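PDB 2GZQ: phosphatidylethanolamine-binding protein from Plasmodium vivax, which probably binds phosphatidylethanolamine or related phosphorylated ligands. Local coordinates for residues Glu16-Glu21 / Phe192-Met197; Pro25-Asp30 / Arg139-Leu144. One frame throughout, in Å; residues are numbered along the deposited sequence. Where two conformers were deposited one is given.

Contact 1: residues Glu16-Glu21 / Phe192-Met197; sequences EELKRE and FNWCQM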
ATOM      1  N   GLU A  16       0.371 -17.892  -6.481  1.00  9.04           N
ATOM      2  CA  GLU A  16       0.543 -18.108  -7.902  0.50 10.24           C
ATOM      3  C   GLU A  16       0.153 -16.878  -8.736  1.00  8.18           C
ATOM      4  O   GLU A  16       0.852 -16.548  -9.693  1.00  8.17           O
ATOM      5  CB  GLU A  16      -0.190 -19.366  -8.354  0.50 14.07           C
ATOM      6  CG  GLU A  16      -1.664 -19.176  -8.540  0.50 12.73           C
ATOM      7  CD  GLU A  16      -2.022 -18.910  -9.979  0.50 12.17           C
ATOM      8  OE1 GLU A  16      -1.160 -19.129 -10.856  0.50 26.18           O
ATOM      9  OE2 GLU A  16      -3.169 -18.485 -10.232  0.50 23.35           O
ATOM     10  N   GLU A  17      -0.921 -16.189  -8.363  1.00  3.07           N
ATOM     11  CA  GLU A  17      -1.319 -14.947  -9.009  1.00  4.82           C
ATOM     12  C   GLU A  17      -0.215 -13.893  -8.908  1.00  3.86           C
ATOM     13  O   GLU A  17       0.114 -13.181  -9.871  1.00  4.78           O
ATOM     14  CB  GLU A  17      -2.541 -14.423  -8.232  1.00 10.44           C
ATOM     15  CG  GLU A  17      -3.627 -13.774  -8.991  1.00 24.73           C
ATOM     16  CD  GLU A  17      -4.777 -13.368  -8.075  1.00 11.66           C
ATOM     17  OE1 GLU A  17      -5.419 -12.343  -8.391  1.00 17.84           O
ATOM     18  OE2 GLU A  17      -5.071 -14.069  -7.054  1.00 10.27           O
ATOM     19  N   LEU A  18       0.319 -13.749  -7.713  1.00  2.00           N
ATOM     20  CA  LEU A  18       1.364 -12.769  -7.502  1.00  3.91           C
ATOM     21  C   LEU A  18       2.649 -13.097  -8.247  1.00  3.47           C
ATOM     22  O   LEU A  18       3.336 -12.191  -8.745  1.00  3.71           O
ATOM     23  CB  LEU A  18       1.628 -12.576  -6.012  1.00  3.79           C
ATOM     24  CG  LEU A  18       0.446 -12.037  -5.194  1.00  4.40           C
ATOM     25  CD1 LEU A  18       0.848 -11.712  -3.752  1.00  8.54           C
ATOM     26  CD2 LEU A  18      -0.242 -10.874  -5.840  1.00  6.52           C
ATOM     27  N   LYS A  19       2.969 -14.373  -8.368  1.00  2.89           N
ATOM     28  CA  LYS A  19       4.114 -14.773  -9.173  1.00  2.03           C
ATOM     29  C   LYS A  19       3.883 -14.507 -10.646  1.00  3.25           C
ATOM     30  O   LYS A  19       4.774 -14.029 -11.340  1.00  2.70           O
ATOM     31  CB  LYS A  19       4.457 -16.234  -8.898  1.00  4.51           C
ATOM     32  CG  LYS A  19       5.111 -16.465  -7.523  1.00  4.88           C
ATOM     33  CD  LYS A  19       5.545 -17.911  -7.270  1.00 10.25           C
ATOM     34  CE  LYS A  19       6.369 -18.059  -5.974  1.00 12.45           C
ATOM     35  NZ  LYS A  19       6.878 -19.453  -5.720  1.00 13.85           N
ATOM     36  N   ARG A  20       2.686 -14.771 -11.140  1.00  2.61           N
ATOM     37  CA  ARG A  20       2.397 -14.546 -12.548  0.50  2.21           C
ATOM     38  C   ARG A  20       2.685 -13.101 -12.935  1.00  3.21           C
ATOM     39  O   ARG A  20       3.222 -12.824 -14.004  1.00  3.92           O
ATOM     40  CB  ARG A  20       0.929 -14.858 -12.792  0.50  2.01           C
ATOM     41  CG  ARG A  20       0.511 -14.751 -14.229  0.50  2.23           C
ATOM     42  CD  ARG A  20      -0.969 -14.966 -14.349  0.50  4.77           C
ATOM     43  NE  ARG A  20      -1.664 -13.779 -13.882  0.50  4.09           N
ATOM     44  CZ  ARG A  20      -2.757 -13.776 -13.125  0.50  6.77           C
ATOM     45  NH1 ARG A  20      -3.311 -14.914 -12.739  0.50  7.25           N
ATOM     46  NH2 ARG A  20      -3.282 -12.615 -12.754  0.50  6.28           N
ATOM     47  N   GLU A  21       2.275 -12.182 -12.047  1.00  2.77           N
ATOM     48  CA  GLU A  21       2.385 -10.737 -12.282  1.00  3.46           C
ATOM     49  C   GLU A  21       3.712 -10.144 -11.826  1.00  3.69           C
ATOM     50  O   GLU A  21       3.944  -8.935 -11.971  1.00  5.49           O
ATOM     51  CB  GLU A  21       1.225 -10.000 -11.609  1.00  4.34           C
ATOM     52  CG  GLU A  21      -0.116 -10.502 -12.090  1.00  6.96           C
ATOM     53  CD  GLU A  21      -0.365 -10.252 -13.564  1.00  8.04           C
ATOM     54  OE1 GLU A  21       0.141  -9.249 -14.123  1.00  8.13           O
ATOM     55  OE2 GLU A  21      -1.057 -11.074 -14.208  1.00  9.93           O
ATOM     56  N   PHE A 192      -3.152  -7.904   0.671  1.00  2.00           N
ATOM     57  CA  PHE A 192      -2.586  -7.252  -0.507  1.00  2.00           C
ATOM     58  C   PHE A 192      -3.666  -7.030  -1.552  1.00  2.10           C
ATOM     59  O   PHE A 192      -4.533  -7.894  -1.752  1.00  4.06           O
ATOM     60  CB  PHE A 192      -1.489  -8.120  -1.114  1.00  2.00           C
ATOM     61  CG  PHE A 192      -0.738  -7.436  -2.220  1.00  2.00           C
ATOM     62  CD1 PHE A 192      -0.956  -7.766  -3.570  1.00  2.00           C
ATOM     63  CD2 PHE A 192       0.182  -6.447  -1.935  1.00  2.00           C
ATOM     64  CE1 PHE A 192      -0.284  -7.108  -4.579  1.00  2.07           C
ATOM     65  CE2 PHE A 192       0.842  -5.788  -2.951  1.00  2.00           C
ATOM     66  CZ  PHE A 192       0.605  -6.124  -4.273  1.00  2.00           C
ATOM     67  N   ASN A 193      -3.604  -5.905  -2.256  1.00  2.00           N
ATOM     68  CA  ASN A 193      -4.391  -5.757  -3.489  1.00  2.00           C
ATOM     69  C   ASN A 193      -3.631  -4.818  -4.380  1.00  2.00           C
ATOM     70  O   ASN A 193      -2.731  -4.096  -3.946  1.00  2.00           O
ATOM     71  CB  ASN A 193      -5.800  -5.226  -3.177  1.00  2.00           C
ATOM     72  CG  ASN A 193      -6.844  -5.704  -4.146  1.00  2.00           C
ATOM     73  OD1 ASN A 193      -6.546  -6.004  -5.332  1.00  2.36           O
ATOM     74  ND2 ASN A 193      -8.091  -5.752  -3.661  1.00  4.02           N
ATOM     75  N   TRP A 194      -3.950  -4.838  -5.672  1.00  2.00           N
ATOM     76  CA  TRP A 194      -3.249  -3.963  -6.609  1.00  2.00           C
ATOM     77  C   TRP A 194      -4.101  -3.777  -7.841  1.00  2.00           C
ATOM     78  O   TRP A 194      -5.054  -4.527  -8.079  1.00  2.00           O
ATOM     79  CB  TRP A 194      -1.846  -4.532  -6.982  1.00  2.00           C
ATOM     80  CG  TRP A 194      -1.859  -5.576  -8.072  1.00  2.12           C
ATOM     81  CD1 TRP A 194      -1.426  -5.394  -9.338  1.00  2.84           C
ATOM     82  CD2 TRP A 194      -2.306  -6.936  -7.985  1.00  2.70           C
ATOM     83  NE1 TRP A 194      -1.577  -6.560 -10.067  1.00  3.79           N
ATOM     84  CE2 TRP A 194      -2.101  -7.527  -9.255  1.00  3.69           C
ATOM     85  CE3 TRP A 194      -2.850  -7.710  -6.965  1.00  4.26           C
ATOM     86  CZ2 TRP A 194      -2.460  -8.863  -9.532  1.00  6.73           C
ATOM     87  CZ3 TRP A 194      -3.195  -9.053  -7.238  1.00  6.09           C
ATOM     88  CH2 TRP A 194      -3.004  -9.601  -8.514  1.00  8.20           C
ATOM     89  N   CYS A 195      -3.710  -2.776  -8.634  1.00  2.00           N
ATOM     90  CA  CYS A 195      -4.282  -2.549  -9.953  1.00  2.00           C
ATOM     91  C   CYS A 195      -3.160  -2.166 -10.884  1.00  2.00           C
ATOM     92  O   CYS A 195      -2.023  -1.996 -10.448  1.00  2.00           O
ATOM     93  CB  CYS A 195      -5.354  -1.441  -9.872  1.00  2.00           C
ATOM     94  SG  CYS A 195      -4.739   0.186  -9.400  1.00  2.00           S
ATOM     95  N   GLN A 196      -3.480  -2.061 -12.176  1.00  2.00           N
ATOM     96  CA  GLN A 196      -2.546  -1.550 -13.163  1.00  2.00           C
ATOM     97  C   GLN A 196      -3.019  -0.192 -13.665  1.00  2.00           C
ATOM     98  O   GLN A 196      -4.193  -0.023 -13.992  1.00  2.00           O
ATOM     99  CB  GLN A 196      -2.461  -2.523 -14.326  1.00  2.02           C
ATOM    100  CG  GLN A 196      -1.890  -3.915 -14.033  1.00  7.35           C
ATOM    101  CD  GLN A 196      -2.015  -4.822 -15.253  1.00 11.03           C
ATOM    102  OE1 GLN A 196      -1.136  -4.843 -16.097  1.00 14.18           O
ATOM    103  NE2 GLN A 196      -3.114  -5.567 -15.349  1.00 15.97           N
HETATM  104  N   MSE A 197      -2.124   0.783 -13.727  1.00  2.00           N
HETATM  105  CA  MSE A 197      -2.489   2.125 -14.168  0.50  2.00           C
HETATM  106  C   MSE A 197      -1.478   2.615 -15.181  1.00  2.00           C
HETATM  107  O   MSE A 197      -0.282   2.385 -15.033  1.00  2.00           O
HETATM  108  CB  MSE A 197      -2.490   3.107 -13.002  0.50  2.00           C
HETATM  109  CG  MSE A 197      -3.656   2.976 -12.060  0.50  2.00           C
HETATM  110 SE   MSE A 197      -3.630   4.339 -10.660  0.70 22.03          SE
HETATM  111  CE  MSE A 197      -4.564   5.700 -11.549  0.50  5.73           C
TER
HETATM  112  O   HOH W   1      -0.536  -6.799 -12.701  1.00 19.41           O
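Helix-on-sheet packing centred on Trp194 joins the N-terminal helix 15-20 to strand 188-198 of the mixed six-stranded sheet. The axes of residues 16-20 and 192-197 approach to 11.4 Å at an angle of 35°, a spacing that side chains rather than backbones must bridge. Leu18 does so with one methyl: its CD2 lies 3.7 Å from Trp194 CZ3 and 3.9 Å from Phe192 CD1, meeting both rings obliquely. Trp194 reaches the helix because its CG sits between the backbone N and the carbonyl carbon (chi1 83°), which turns the benzo half of the indole toward Leu18. Glu17 comes to the edge of that half, near the ring plane, with OE1 3.7 Å from Trp194 CH2; the same oxygen is hydrogen-bonded to His51. On the same benzo ring, next to CH2, Glu21 crosses at about a right angle and places CG 3.8 Å from Trp194 CZ2. A water lying in the indole plane accepts from Trp194 NE1 at 2.8 Å and donates to Glu21 OE1 at 2.9 Å. Arg20 holds the second carboxylate oxygen side-on through NE and NH2, with Arg20 NE 2.8 Å from Glu21 OE2. Each oxygen of Glu21 thus has its own task, one fixing the bridging water and the other the salt bridge, and the polar linkage between the segments is water-mediated while the direct contact is largely apolar.

Contact 2: residues Pro25-Asp30 / Arg139-Leu144; sequences PHVFPD and RISFIL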
ATOM      1  N   PRO A  25       8.852 -11.553  -7.482  1.00  4.34           N
ATOM      2  CA  PRO A  25       9.632 -10.971  -6.377  1.00  3.78           C
ATOM      3  C   PRO A  25       9.774  -9.447  -6.330  1.00  3.80           C
ATOM      4  O   PRO A  25      10.535  -8.965  -5.516  1.00  5.84           O
ATOM      5  CB  PRO A  25      11.008 -11.553  -6.648  1.00  4.32           C
ATOM      6  CG  PRO A  25      11.105 -11.551  -8.139  1.00  5.29           C
ATOM      7  CD  PRO A  25       9.720 -11.836  -8.651  1.00  3.66           C
ATOM      8  N   HIS A  26       9.088  -8.690  -7.184  1.00  3.21           N
ATOM      9  CA  HIS A  26       9.362  -7.246  -7.322  1.00  3.54           C
ATOM     10  C   HIS A  26       8.903  -6.447  -6.122  1.00  3.27           C
ATOM     11  O   HIS A  26       9.534  -5.435  -5.780  1.00  5.26           O
ATOM     12  CB  HIS A  26       8.719  -6.660  -8.557  1.00  3.03           C
ATOM     13  CG  HIS A  26       9.306  -7.162  -9.815  1.00  4.54           C
ATOM     14  ND1 HIS A  26       8.743  -6.890 -11.041  1.00  4.50           N
ATOM     15  CD2 HIS A  26      10.403  -7.915 -10.055  1.00  5.44           C
ATOM     16  CE1 HIS A  26       9.460  -7.459 -11.989  1.00  3.82           C
ATOM     17  NE2 HIS A  26      10.480  -8.081 -11.410  1.00  4.87           N
ATOM     18  N   VAL A  27       7.792  -6.861  -5.512  1.00  2.78           N
ATOM     19  CA  VAL A  27       7.274  -6.208  -4.320  1.00  3.32           C
ATOM     20  C   VAL A  27       7.548  -7.031  -3.067  1.00  2.93           C
ATOM     21  O   VAL A  27       8.026  -6.494  -2.069  1.00  3.54           O
ATOM     22  CB  VAL A  27       5.741  -5.947  -4.468  1.00  2.62           C
ATOM     23  CG1 VAL A  27       5.150  -5.409  -3.192  1.00  3.64           C
ATOM     24  CG2 VAL A  27       5.471  -5.037  -5.607  1.00  3.24           C
ATOM     25  N   PHE A  28       7.225  -8.320  -3.118  1.00  3.82           N
ATOM     26  CA  PHE A  28       7.525  -9.239  -2.038  1.00  3.03           C
ATOM     27  C   PHE A  28       8.599 -10.204  -2.525  1.00  3.65           C
ATOM     28  O   PHE A  28       8.383 -10.918  -3.518  1.00  5.03           O
ATOM     29  CB  PHE A  28       6.294 -10.080  -1.698  1.00  4.19           C
ATOM     30  CG  PHE A  28       5.097  -9.311  -1.231  1.00  4.48           C
ATOM     31  CD1 PHE A  28       5.173  -8.289  -0.313  1.00  4.33           C
ATOM     32  CD2 PHE A  28       3.858  -9.676  -1.694  1.00  5.20           C
ATOM     33  CE1 PHE A  28       4.022  -7.642   0.133  1.00  4.40           C
ATOM     34  CE2 PHE A  28       2.716  -9.011  -1.268  1.00  9.30           C
ATOM     35  CZ  PHE A  28       2.824  -7.998  -0.354  1.00  5.78           C
ATOM     36  N   PRO A  29       9.779 -10.227  -1.906  1.00  3.26           N
ATOM     37  CA  PRO A  29      10.870 -10.981  -2.526  0.70  7.01           C
ATOM     38  C   PRO A  29      10.699 -12.482  -2.528  1.00  7.64           C
ATOM     39  O   PRO A  29      11.375 -13.154  -3.304  1.00  9.31           O
ATOM     40  CB  PRO A  29      12.110 -10.569  -1.727  0.70  9.25           C
ATOM     41  CG  PRO A  29      11.728  -9.371  -0.962  0.70  4.67           C
ATOM     42  CD  PRO A  29      10.231  -9.470  -0.732  0.70 11.02           C
ATOM     43  N   ASP A  30       9.801 -13.023  -1.722  1.00  6.21           N
ATOM     44  CA  ASP A  30       9.579 -14.481  -1.750  1.00  7.00           C
ATOM     45  C   ASP A  30       8.129 -14.875  -1.431  1.00  6.14           C
ATOM     46  O   ASP A  30       7.262 -14.045  -1.189  1.00  7.20           O
ATOM     47  CB  ASP A  30      10.550 -15.218  -0.825  1.00 11.72           C
ATOM     48  CG  ASP A  30      10.332 -14.900   0.630  1.00 13.50           C
ATOM     49  OD1 ASP A  30       9.177 -14.961   1.110  1.00 12.51           O
ATOM     50  OD2 ASP A  30      11.332 -14.601   1.314  1.00 21.99           O
ATOM     51  N   ARG A 139       2.031  -1.114 -11.395  1.00  4.94           N
ATOM     52  CA  ARG A 139       1.304  -1.977 -10.464  1.00  4.31           C
ATOM     53  C   ARG A 139       1.125  -1.258  -9.132  1.00  4.14           C
ATOM     54  O   ARG A 139       1.855  -1.513  -8.180  1.00  4.63           O
ATOM     55  CB  ARG A 139       2.077  -3.293 -10.308  1.00  5.01           C
ATOM     56  CG  ARG A 139       2.164  -4.071 -11.630  1.00  4.65           C
ATOM     57  CD  ARG A 139       3.201  -5.171 -11.594  1.00  5.85           C
ATOM     58  NE  ARG A 139       4.541  -4.601 -11.537  1.00  4.77           N
ATOM     59  CZ  ARG A 139       5.649  -5.311 -11.375  1.00  6.96           C
ATOM     60  NH1 ARG A 139       5.609  -6.642 -11.258  1.00  7.30           N
ATOM     61  NH2 ARG A 139       6.807  -4.690 -11.325  1.00  6.75           N
ATOM     62  N   ILE A 140       0.150  -0.366  -9.079  1.00  4.75           N
ATOM     63  CA  ILE A 140      -0.137   0.411  -7.882  1.00  4.43           C
ATOM     64  C   ILE A 140      -0.696  -0.560  -6.831  1.00  4.69           C
ATOM     65  O   ILE A 140      -1.703  -1.224  -7.061  1.00  5.96           O
ATOM     66  CB  ILE A 140      -1.108   1.543  -8.216  1.00  5.37           C
ATOM     67  CG1 ILE A 140      -0.543   2.478  -9.292  1.00  5.88           C
ATOM     68  CG2 ILE A 140      -1.493   2.289  -6.949  1.00  6.08           C
ATOM     69  CD1 ILE A 140       0.738   3.110  -8.980  1.00  7.10           C
ATOM     70  N   SER A 141       0.011  -0.673  -5.715  1.00  4.58           N
ATOM     71  CA  SER A 141      -0.169  -1.756  -4.783  1.00  5.17           C
ATOM     72  C   SER A 141      -0.483  -1.267  -3.385  1.00  5.28           C
ATOM     73  O   SER A 141       0.007  -0.222  -2.931  1.00  5.85           O
ATOM     74  CB  SER A 141       1.105  -2.582  -4.737  1.00  5.70           C
ATOM     75  OG  SER A 141       1.425  -3.187  -5.990  1.00  6.24           O
ATOM     76  N   PHE A 142      -1.282  -2.067  -2.685  1.00  4.60           N
ATOM     77  CA  PHE A 142      -1.702  -1.796  -1.320  1.00  4.34           C
ATOM     78  C   PHE A 142      -1.284  -2.976  -0.464  1.00  4.31           C
ATOM     79  O   PHE A 142      -1.721  -4.088  -0.705  1.00  4.80           O
ATOM     80  CB  PHE A 142      -3.219  -1.623  -1.261  1.00  4.67           C
ATOM     81  CG  PHE A 142      -3.742  -0.420  -2.003  1.00  5.19           C
ATOM     82  CD1 PHE A 142      -3.873  -0.447  -3.364  1.00  6.03           C
ATOM     83  CD2 PHE A 142      -4.114   0.719  -1.327  1.00  5.91           C
ATOM     84  CE1 PHE A 142      -4.392   0.641  -4.048  1.00  8.41           C
ATOM     85  CE2 PHE A 142      -4.629   1.824  -2.014  1.00  7.28           C
ATOM     86  CZ  PHE A 142      -4.734   1.765  -3.363  1.00  7.88           C
ATOM     87  N   ILE A 143      -0.459  -2.739   0.552  1.00  4.52           N
ATOM     88  CA  ILE A 143       0.055  -3.786   1.416  1.00  3.68           C
ATOM     89  C   ILE A 143      -0.461  -3.545   2.840  1.00  5.18           C
ATOM     90  O   ILE A 143      -0.275  -2.462   3.411  1.00  5.22           O
ATOM     91  CB  ILE A 143       1.588  -3.774   1.452  1.00  5.09           C
ATOM     92  CG1 ILE A 143       2.192  -3.895   0.047  1.00  5.97           C
ATOM     93  CG2 ILE A 143       2.098  -4.879   2.367  1.00  5.18           C
ATOM     94  CD1 ILE A 143       3.635  -3.492  -0.050  1.00  8.68           C
ATOM     95  N   LEU A 144      -1.104  -4.556   3.385  1.00  4.25           N
ATOM     96  CA  LEU A 144      -1.699  -4.515   4.702  1.00  4.61           C
ATOM     97  C   LEU A 144      -0.936  -5.406   5.653  1.00  4.53           C
ATOM     98  O   LEU A 144      -0.711  -6.591   5.333  1.00  5.18           O
ATOM     99  CB  LEU A 144      -3.151  -5.016   4.627  1.00  5.43           C
ATOM    100  CG  LEU A 144      -4.007  -4.799   5.852  1.00  5.56           C
ATOM    101  CD1 LEU A 144      -4.330  -3.322   6.034  1.00  6.73           C
ATOM    102  CD2 LEU A 144      -5.288  -5.666   5.781  1.00  6.13           C
TER
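His26 ND1 is gripped by two nitrogens of Arg139, which presents the end of its guanidinium to this single atom: Arg139 NH2 lies 2.9 Å from His26 ND1, and Arg139 NH1 lies 3.2 Å from it. The N-H...N angles, 155° and 142°, make the first bond the straighter one. ND1 lies in the guanidinium plane, whereas the imidazole stands almost perpendicular to that plane, 87° away. Because ND1 accepts both bonds, any proton on a neutral imidazole would be on NE2. Arg139 has a further partner, a salt bridge from NH2 to Asp87. Farther along strand 138-148 the contact becomes apolar. Val27 and Ile143 meet tip to tip, CG1 to CD1 at 4.0 Å; Val27 CG1 is placed for this by standing anti to the backbone N. Phe28 slides past Ile143 in the opposite direction and brings CE1 to 4.0 Å from Ile143 CG2, which lies at the ring edge. Between the two zones, Ser141 OG donates to Arg139 O of its own strand at 2.8 Å. The last residue of helix 23-26 and the chain that follows are therefore held to the sheet by a directional polar clamp at one end and by hydrocarbon packing at the other.

Overall arrangement
Contacts 1 and 2 set successive N-terminal elements against neighbouring antiparallel strands of one mixed sheet, 188-198 and 138-148, with their centres about 8 Å apart. Both are buried, but contact 2 lies deeper, its centre about 8 Å from that of the chain against about 12 Å for contact 1. Their chemistry also differs: contact 1 combines aromatic packing with a water bridge and a salt bridge within segment 16-21, whereas contact 2 pairs direct side-chain hydrogen bonds with aliphatic and aromatic packing. They are joined by the backbone bond from Phe142 to Asn193, by Arg139 NH1 to Glu21 O, and by the edge-to-face rings of Phe28 and Phe192.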